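Phenolic acid decarboxylase (Sedimentibacter hydroxybenzoicus, PDB 7AE5) catalyses the reversible, non-oxidative decarboxylation of 4-hydroxybenzoate and 3,4-dihydroxybenzoate, as a UbiD-family enzyme that uses prenylated FMN and manganese. Local coordinates at residues V14-Q20 with S70-L76; L8-L12 with V64-H68. One frame throughout, in Å; residues are numbered along the deposited sequence.

Contact 1 of 2, residues V14-Q20 with S70-L76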
ATOM      1  N   VAL C  14      36.602  -0.571  42.185  1.00 66.02           N
ATOM      2  CA  VAL C  14      36.266   0.701  41.553  1.00 66.75           C
ATOM      3  C   VAL C  14      34.755   0.882  41.509  1.00 64.85           C
ATOM      4  O   VAL C  14      34.235   1.971  41.786  1.00 66.35           O
ATOM      5  CB  VAL C  14      36.893   0.783  40.149  1.00 66.39           C
ATOM      6  CG1 VAL C  14      36.262   1.908  39.344  1.00 66.61           C
ATOM      7  CG2 VAL C  14      38.396   0.977  40.256  1.00 69.25           C
ATOM      8  N   LEU C  15      34.027  -0.188  41.176  1.00 62.51           N
ATOM      9  CA  LEU C  15      32.568  -0.125  41.151  1.00 61.43           C
ATOM     10  C   LEU C  15      32.010   0.223  42.525  1.00 61.69           C
ATOM     11  O   LEU C  15      31.142   1.094  42.654  1.00 62.32           O
ATOM     12  CB  LEU C  15      31.994  -1.458  40.666  1.00 57.96           C
ATOM     13  CG  LEU C  15      32.068  -1.818  39.181  1.00 55.22           C
ATOM     14  CD1 LEU C  15      31.411  -3.168  38.944  1.00 52.53           C
ATOM     15  CD2 LEU C  15      31.414  -0.750  38.324  1.00 56.29           C
ATOM     16  N   GLU C  16      32.500  -0.454  43.568  1.00 69.06           N
ATOM     17  CA  GLU C  16      32.004  -0.193  44.916  1.00 70.85           C
ATOM     18  C   GLU C  16      32.357   1.216  45.374  1.00 74.15           C
ATOM     19  O   GLU C  16      31.572   1.859  46.081  1.00 75.68           O
ATOM     20  CB  GLU C  16      32.562  -1.228  45.893  1.00 71.53           C
ATOM     21  CG  GLU C  16      32.036  -1.079  47.310  1.00 73.84           C
ATOM     22  CD  GLU C  16      32.429  -2.235  48.208  1.00 74.53           C
ATOM     23  OE1 GLU C  16      33.579  -2.710  48.101  1.00 74.92           O
ATOM     24  OE2 GLU C  16      31.587  -2.668  49.024  1.00 74.96           O
ATOM     25  N   GLN C  17      33.533   1.713  44.982  1.00 85.09           N
ATOM     26  CA  GLN C  17      33.929   3.063  45.368  1.00 88.67           C
ATOM     27  C   GLN C  17      33.016   4.108  44.740  1.00 88.68           C
ATOM     28  O   GLN C  17      32.680   5.113  45.379  1.00 91.52           O
ATOM     29  CB  GLN C  17      35.383   3.316  44.972  1.00 90.36           C
ATOM     30  CG  GLN C  17      36.377   3.149  46.108  1.00 93.24           C
ATOM     31  CD  GLN C  17      37.814   3.188  45.629  1.00 94.61           C
ATOM     32  OE1 GLN C  17      38.080   3.392  44.445  1.00 93.62           O
ATOM     33  NE2 GLN C  17      38.752   2.995  46.552  1.00 97.18           N
ATOM     34  N   GLU C  18      32.600   3.887  43.494  1.00 79.14           N
ATOM     35  CA  GLU C  18      31.712   4.809  42.797  1.00 79.10           C
ATOM     36  C   GLU C  18      30.245   4.591  43.139  1.00 77.57           C
ATOM     37  O   GLU C  18      29.386   5.273  42.571  1.00 77.41           O
ATOM     38  CB  GLU C  18      31.911   4.683  41.283  1.00 77.25           C
ATOM     39  CG  GLU C  18      33.328   4.979  40.817  1.00 79.51           C
ATOM     40  CD  GLU C  18      33.655   6.458  40.829  1.00 82.89           C
ATOM     41  OE1 GLU C  18      34.853   6.802  40.929  1.00 85.49           O
ATOM     42  OE2 GLU C  18      32.717   7.278  40.738  1.00 83.49           O
ATOM     43  N   GLY C  19      29.937   3.668  44.048  1.00 67.96           N
ATOM     44  CA  GLY C  19      28.558   3.402  44.406  1.00 66.83           C
ATOM     45  C   GLY C  19      27.814   2.503  43.448  1.00 62.95           C
ATOM     46  O   GLY C  19      26.583   2.570  43.384  1.00 62.08           O
ATOM     47  N   GLN C  20      28.522   1.658  42.700  1.00 60.87           N
ATOM     48  CA  GLN C  20      27.913   0.792  41.700  1.00 58.88           C
ATOM     49  C   GLN C  20      28.045  -0.686  42.060  1.00 58.08           C
ATOM     50  O   GLN C  20      28.071  -1.545  41.175  1.00 57.76           O
ATOM     51  CB  GLN C  20      28.521   1.062  40.325  1.00 59.72           C
ATOM     52  CG  GLN C  20      28.089   2.381  39.716  1.00 60.14           C
ATOM     53  CD  GLN C  20      26.582   2.528  39.667  1.00 58.74           C
ATOM     54  OE1 GLN C  20      26.020   3.468  40.229  1.00 59.15           O
ATOM     55  NE2 GLN C  20      25.918   1.593  38.998  1.00 57.25           N
ATOM     56  N   SER C  70      24.838  -1.703  33.409  1.00 41.55           N
ATOM     57  CA  SER C  70      24.402  -0.311  33.446  1.00 41.50           C
ATOM     58  C   SER C  70      25.415   0.524  32.684  1.00 42.81           C
ATOM     59  O   SER C  70      26.579   0.141  32.544  1.00 43.58           O
ATOM     60  CB  SER C  70      24.255   0.219  34.878  1.00 41.89           C
ATOM     61  OG  SER C  70      25.516   0.384  35.509  1.00 43.34           O
ATOM     62  N   TRP C  71      24.956   1.679  32.196  1.00 36.90           N
ATOM     63  CA  TRP C  71      25.856   2.590  31.506  1.00 37.37           C
ATOM     64  C   TRP C  71      26.868   3.222  32.450  1.00 39.51           C
ATOM     65  O   TRP C  71      27.916   3.688  31.991  1.00 40.21           O
ATOM     66  CB  TRP C  71      25.056   3.667  30.775  1.00 37.08           C
ATOM     67  CG  TRP C  71      24.330   3.114  29.595  1.00 37.05           C
ATOM     68  CD1 TRP C  71      22.980   3.083  29.397  1.00 35.88           C
ATOM     69  CD2 TRP C  71      24.918   2.466  28.461  1.00 38.16           C
ATOM     70  NE1 TRP C  71      22.694   2.480  28.196  1.00 36.19           N
ATOM     71  CE2 TRP C  71      23.867   2.089  27.604  1.00 37.67           C
ATOM     72  CE3 TRP C  71      26.234   2.179  28.083  1.00 39.35           C
ATOM     73  CZ2 TRP C  71      24.089   1.438  26.392  1.00 38.28           C
ATOM     74  CZ3 TRP C  71      26.453   1.533  26.879  1.00 39.85           C
ATOM     75  CH2 TRP C  71      25.387   1.171  26.048  1.00 39.15           C
ATOM     76  N   GLN C  72      26.582   3.246  33.752  1.00 49.78           N
ATOM     77  CA  GLN C  72      27.590   3.664  34.718  1.00 51.77           C
ATOM     78  C   GLN C  72      28.715   2.640  34.797  1.00 51.93           C
ATOM     79  O   GLN C  72      29.897   2.995  34.718  1.00 53.12           O
ATOM     80  CB  GLN C  72      26.952   3.875  36.094  1.00 53.17           C
ATOM     81  CG  GLN C  72      26.183   5.182  36.246  1.00 54.05           C
ATOM     82  CD  GLN C  72      24.920   5.225  35.404  1.00 52.24           C
ATOM     83  OE1 GLN C  72      24.325   4.191  35.103  1.00 50.63           O
ATOM     84  NE2 GLN C  72      24.503   6.428  35.025  1.00 52.65           N
ATOM     85  N   ASN C  73      28.362   1.360  34.946  1.00 45.10           N
ATOM     86  CA  ASN C  73      29.371   0.305  34.964  1.00 45.21           C
ATOM     87  C   ASN C  73      30.109   0.229  33.633  1.00 44.90           C
ATOM     88  O   ASN C  73      31.321  -0.011  33.598  1.00 45.62           O
ATOM     89  CB  ASN C  73      28.717  -1.039  35.283  1.00 44.27           C
ATOM     90  CG  ASN C  73      28.009  -1.040  36.621  1.00 45.21           C
ATOM     91  OD1 ASN C  73      27.796   0.010  37.225  1.00 46.46           O
ATOM     92  ND2 ASN C  73      27.629  -2.225  37.087  1.00 44.87           N
ATOM     93  N   HIS C  74      29.385   0.422  32.527  1.00 44.28           N
ATOM     94  CA  HIS C  74      30.011   0.427  31.209  1.00 45.58           C
ATOM     95  C   HIS C  74      31.003   1.575  31.077  1.00 46.48           C
ATOM     96  O   HIS C  74      32.099   1.398  30.530  1.00 47.55           O
ATOM     97  CB  HIS C  74      28.932   0.520  30.130  1.00 45.85           C
ATOM     98  CG  HIS C  74      29.405   0.157  28.757  1.00 47.31           C
ATOM     99  ND1 HIS C  74      30.144   1.014  27.971  1.00 48.47           N
ATOM    100  CD2 HIS C  74      29.226  -0.967  28.021  1.00 47.37           C
ATOM    101  CE1 HIS C  74      30.407   0.433  26.814  1.00 48.62           C
ATOM    102  NE2 HIS C  74      29.862  -0.771  26.819  1.00 47.69           N
ATOM    103  N   ALA C  75      30.635   2.760  31.571  1.00 49.94           N
ATOM    104  CA  ALA C  75      31.546   3.899  31.532  1.00 50.62           C
ATOM    105  C   ALA C  75      32.809   3.613  32.332  1.00 51.32           C
ATOM    106  O   ALA C  75      33.926   3.844  31.856  1.00 52.37           O
ATOM    107  CB  ALA C  75      30.843   5.149  32.062  1.00 50.37           C
ATOM    108  N   LEU C  76      32.649   3.102  33.555  1.00 45.94           N
ATOM    109  CA  LEU C  76      33.808   2.769  34.374  1.00 47.85           C
ATOM    110  C   LEU C  76      34.640   1.663  33.744  1.00 47.34           C
ATOM    111  O   LEU C  76      35.860   1.618  33.939  1.00 49.08           O
ATOM    112  CB  LEU C  76      33.360   2.361  35.777  1.00 48.49           C
ATOM    113  CG  LEU C  76      32.615   3.426  36.580  1.00 49.52           C
ATOM    114  CD1 LEU C  76      31.956   2.808  37.801  1.00 49.77           C
ATOM    115  CD2 LEU C  76      33.558   4.547  36.989  1.00 52.12           C
TER

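Contact 2 of 2, residues L8-L12 with V64-H68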
ATOM      1  N   LEU C   8      39.232  -8.703  37.520  1.00 65.38           N
ATOM      2  CA  LEU C   8      37.883  -8.316  37.916  1.00 63.48           C
ATOM      3  C   LEU C   8      37.857  -7.641  39.281  1.00 64.65           C
ATOM      4  O   LEU C   8      37.038  -6.742  39.506  1.00 64.07           O
ATOM      5  CB  LEU C   8      36.971  -9.546  37.917  1.00 61.64           C
ATOM      6  CG  LEU C   8      35.576  -9.406  38.531  1.00 60.00           C
ATOM      7  CD1 LEU C   8      34.623  -8.744  37.549  1.00 58.22           C
ATOM      8  CD2 LEU C   8      35.046 -10.763  38.967  1.00 59.39           C
ATOM      9  N   ARG C   9      38.746  -8.048  40.192  1.00 60.31           N
ATOM     10  CA  ARG C   9      38.726  -7.506  41.548  1.00 61.82           C
ATOM     11  C   ARG C   9      39.048  -6.019  41.561  1.00 63.26           C
ATOM     12  O   ARG C   9      38.453  -5.255  42.329  1.00 63.72           O
ATOM     13  CB  ARG C   9      39.707  -8.275  42.431  1.00 64.03           C
ATOM     14  CG  ARG C   9      39.457  -9.765  42.439  1.00 63.18           C
ATOM     15  CD  ARG C   9      40.343 -10.479  43.437  1.00 65.72           C
ATOM     16  NE  ARG C   9      40.053 -11.907  43.478  1.00 65.28           N
ATOM     17  CZ  ARG C   9      40.410 -12.716  44.466  1.00 67.25           C
ATOM     18  NH1 ARG C   9      41.077 -12.269  45.517  1.00 69.75           N
ATOM     19  NH2 ARG C   9      40.089 -14.005  44.397  1.00 67.02           N
ATOM     20  N   GLU C  10      39.999  -5.591  40.727  1.00 74.68           N
ATOM     21  CA  GLU C  10      40.268  -4.163  40.597  1.00 76.34           C
ATOM     22  C   GLU C  10      39.035  -3.421  40.100  1.00 74.65           C
ATOM     23  O   GLU C  10      38.709  -2.337  40.599  1.00 75.82           O
ATOM     24  CB  GLU C  10      41.449  -3.931  39.655  1.00 78.01           C
ATOM     25  CG  GLU C  10      42.812  -4.145  40.297  1.00 80.85           C
ATOM     26  CD  GLU C  10      43.939  -4.153  39.280  1.00 82.46           C
ATOM     27  OE1 GLU C  10      43.734  -3.635  38.161  1.00 82.02           O
ATOM     28  OE2 GLU C  10      45.027  -4.678  39.600  1.00 84.49           O
ATOM     29  N   PHE C  11      38.327  -3.999  39.127  1.00 61.58           N
ATOM     30  CA  PHE C  11      37.115  -3.368  38.616  1.00 59.86           C
ATOM     31  C   PHE C  11      36.008  -3.368  39.662  1.00 59.00           C
ATOM     32  O   PHE C  11      35.253  -2.395  39.772  1.00 59.09           O
ATOM     33  CB  PHE C  11      36.652  -4.078  37.345  1.00 57.58           C
ATOM     34  CG  PHE C  11      35.455  -3.444  36.700  1.00 55.98           C
ATOM     35  CD1 PHE C  11      35.496  -2.125  36.279  1.00 57.31           C
ATOM     36  CD2 PHE C  11      34.289  -4.166  36.513  1.00 53.46           C
ATOM     37  CE1 PHE C  11      34.396  -1.538  35.685  1.00 56.11           C
ATOM     38  CE2 PHE C  11      33.186  -3.584  35.917  1.00 52.17           C
ATOM     39  CZ  PHE C  11      33.239  -2.268  35.503  1.00 53.48           C
ATOM     40  N   LEU C  12      35.900  -4.448  40.439  1.00 58.51           N
ATOM     41  CA  LEU C  12      34.849  -4.533  41.447  1.00 58.04           C
ATOM     42  C   LEU C  12      35.017  -3.455  42.512  1.00 60.59           C
ATOM     43  O   LEU C  12      34.038  -2.827  42.930  1.00 60.57           O
ATOM     44  CB  LEU C  12      34.851  -5.923  42.085  1.00 57.69           C
ATOM     45  CG  LEU C  12      34.185  -7.053  41.295  1.00 55.21           C
ATOM     46  CD1 LEU C  12      34.104  -8.321  42.135  1.00 55.53           C
ATOM     47  CD2 LEU C  12      32.808  -6.642  40.797  1.00 53.19           C
ATOM     48  N   VAL C  64      29.238 -12.788  41.932  1.00 50.36           N
ATOM     49  CA  VAL C  64      28.969 -11.407  41.555  1.00 49.87           C
ATOM     50  C   VAL C  64      28.217 -11.407  40.228  1.00 47.96           C
ATOM     51  O   VAL C  64      28.521 -12.199  39.329  1.00 47.09           O
ATOM     52  CB  VAL C  64      30.266 -10.567  41.476  1.00 50.64           C
ATOM     53  CG1 VAL C  64      31.128 -10.981  40.291  1.00 49.79           C
ATOM     54  CG2 VAL C  64      29.940  -9.078  41.420  1.00 50.64           C
ATOM     55  N   THR C  65      27.212 -10.541  40.120  1.00 48.51           N
ATOM     56  CA  THR C  65      26.354 -10.503  38.944  1.00 46.83           C
ATOM     57  C   THR C  65      26.025  -9.057  38.599  1.00 46.45           C
ATOM     58  O   THR C  65      26.213  -8.145  39.407  1.00 47.59           O
ATOM     59  CB  THR C  65      25.065 -11.311  39.160  1.00 46.60           C
ATOM     60  OG1 THR C  65      24.407 -11.516  37.904  1.00 45.04           O
ATOM     61  CG2 THR C  65      24.126 -10.582  40.109  1.00 47.47           C
ATOM     62  N   ASN C  66      25.525  -8.865  37.374  1.00 46.26           N
ATOM     63  CA  ASN C  66      25.194  -7.540  36.840  1.00 45.70           C
ATOM     64  C   ASN C  66      26.418  -6.627  36.833  1.00 46.42           C
ATOM     65  O   ASN C  66      26.321  -5.423  37.084  1.00 46.94           O
ATOM     66  CB  ASN C  66      24.036  -6.898  37.608  1.00 46.23           C
ATOM     67  CG  ASN C  66      23.241  -5.924  36.757  1.00 45.18           C
ATOM     68  OD1 ASN C  66      22.902  -6.219  35.611  1.00 43.71           O
ATOM     69  ND2 ASN C  66      22.944  -4.754  37.313  1.00 46.04           N
ATOM     70  N   VAL C  67      27.583  -7.206  36.537  1.00 43.19           N
ATOM     71  CA  VAL C  67      28.824  -6.437  36.535  1.00 44.13           C
ATOM     72  C   VAL C  67      28.809  -5.398  35.419  1.00 43.30           C
ATOM     73  O   VAL C  67      29.203  -4.244  35.624  1.00 44.16           O
ATOM     74  CB  VAL C  67      30.032  -7.384  36.420  1.00 44.62           C
ATOM     75  CG1 VAL C  67      31.314  -6.597  36.202  1.00 45.61           C
ATOM     76  CG2 VAL C  67      30.140  -8.262  37.659  1.00 45.72           C
ATOM     77  N   HIS C  68      28.351  -5.784  34.230  1.00 47.24           N
ATOM     78  CA  HIS C  68      28.260  -4.886  33.085  1.00 47.90           C
ATOM     79  C   HIS C  68      26.896  -4.215  32.960  1.00 47.27           C
ATOM     80  O   HIS C  68      26.658  -3.513  31.974  1.00 47.82           O
ATOM     81  CB  HIS C  68      28.554  -5.646  31.786  1.00 48.67           C
ATOM     82  CG  HIS C  68      30.000  -5.972  31.576  1.00 49.53           C
ATOM     83  ND1 HIS C  68      30.627  -7.021  32.213  1.00 49.23           N
ATOM     84  CD2 HIS C  68      30.936  -5.404  30.779  1.00 50.59           C
ATOM     85  CE1 HIS C  68      31.889  -7.077  31.829  1.00 49.98           C
ATOM     86  NE2 HIS C  68      32.103  -6.107  30.958  1.00 50.71           N
TER

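Contact 1 of 2, residues V14-Q20 with S70-L76
L76 and Q20 bury the most surface where the end of helix 8-17 and the loop that follows it meet the first turns of helix 71-77, within the N-terminal domain of this UbiD-family enzyme. The apolar half centres on L76, whose CD1 lies 3.6 Å from L15 CD2; the two leucines approach at a slant. The other methyl of L76, CD2, is 3.9 Å from E18 CG. Because the E18 chain bends at chi2, its aliphatic part rests on L76 while the carboxylate is carried past it.

L15 also bridges to the polar half. L15 CD2 packs 3.8 Å from N73 CG, the two side chains crossing at about a right angle. Here a hydrogen bond links the loop after helix 8-17 to helix 71-77: Q20 NE2 donates to N73 OD1 at 3.0 Å. The N-H...O angle of 155° shows a moderately bent bond, and the donor is tilted somewhat from the N73 carbonyl plane. The two amide planes stand 68° apart, so the groups meet twisted, not flat. A bend at chi2 (-54°) folds the Q20 amide back over the Q72 CB.

Second-shell bonds hold both amides in place. N73 ND2 donates to V67 O, which fixes which end of the amide offers its oxygen, and Q20 NE2 has a second acceptor in N47 O. Before Q20, G19 closes helix 8-17 in a Schellman motif with positive phi, turning the chain so that Q20 CB points to helix 71-77. Across from it, S70 is the N-cap of that helix: its hydroxyl, also bonded to Q48 O, accepts from the backbone of N73, with S70 OG 3.1 Å from N73 N.

Contact 2 of 2, residues L8-L12 with V64-H68
V67 buries the most surface here and V64 the next most; together they meet L8, F11 and L12, which project from residues 8-12 of helix 8-17. V67 CG1 approaches F11 at the ring's edge, close to its plane, with CE2 of F11 3.6 Å away. This is a methyl-to-rim contact and not packing over a face. With CG anti to the backbone N (chi1 -176°), the F11 ring is carried past V67, the two side chains sliding by each other in opposite directions. V67 CG1 also lies 4.2 Å from L8 CD1, while V67 CG2 is turned to L12 CD2 at a looser 4.4 Å.

V64 uses its two branches separately. V64 CG2 meets L12 CD2 tip to tip at 3.8 Å, and V64 CG1 meets L8 CD2 likewise at 4.1 Å. L8 therefore divides its methyls between the two valines, CD2 to V64 and CD1 to V67.

All five touching residues are buried, and the side chains that meet are all apolar. Around them, F52 of strand 50-53 touches both L12 and V64, E306 of strand 304-306 touches L8, V64 and V67, and Y5 meets the F11 ring edge-to-face. The geometry is that of an alpha/beta layer, with helix 8-17 covering one face of a mixed four-stranded sheet in which strand 304-306, from much later in the chain, lies beside strand 62-65.

How the contacts relate
From the N terminus, helix 8-17 supplies residues 8-12 for contact 2 and, with the loop after it, residues 14-20 for contact 1. The chain runs on through strand 21-24, helix 33-43 and strand 50-53 before strand 62-65 returns and residues 64-68 close contact 2. Helix 71-77 follows and closes contact 1, so the two loops cross instead of nesting. The contacts' centres are 9 Å apart, and they touch directly: F11 CZ lies 3.5 Å from N73 O. Helix 8-17 is thus joined through residues 8-12 to the mixed sheet and through its C-terminal end to helix 71-77.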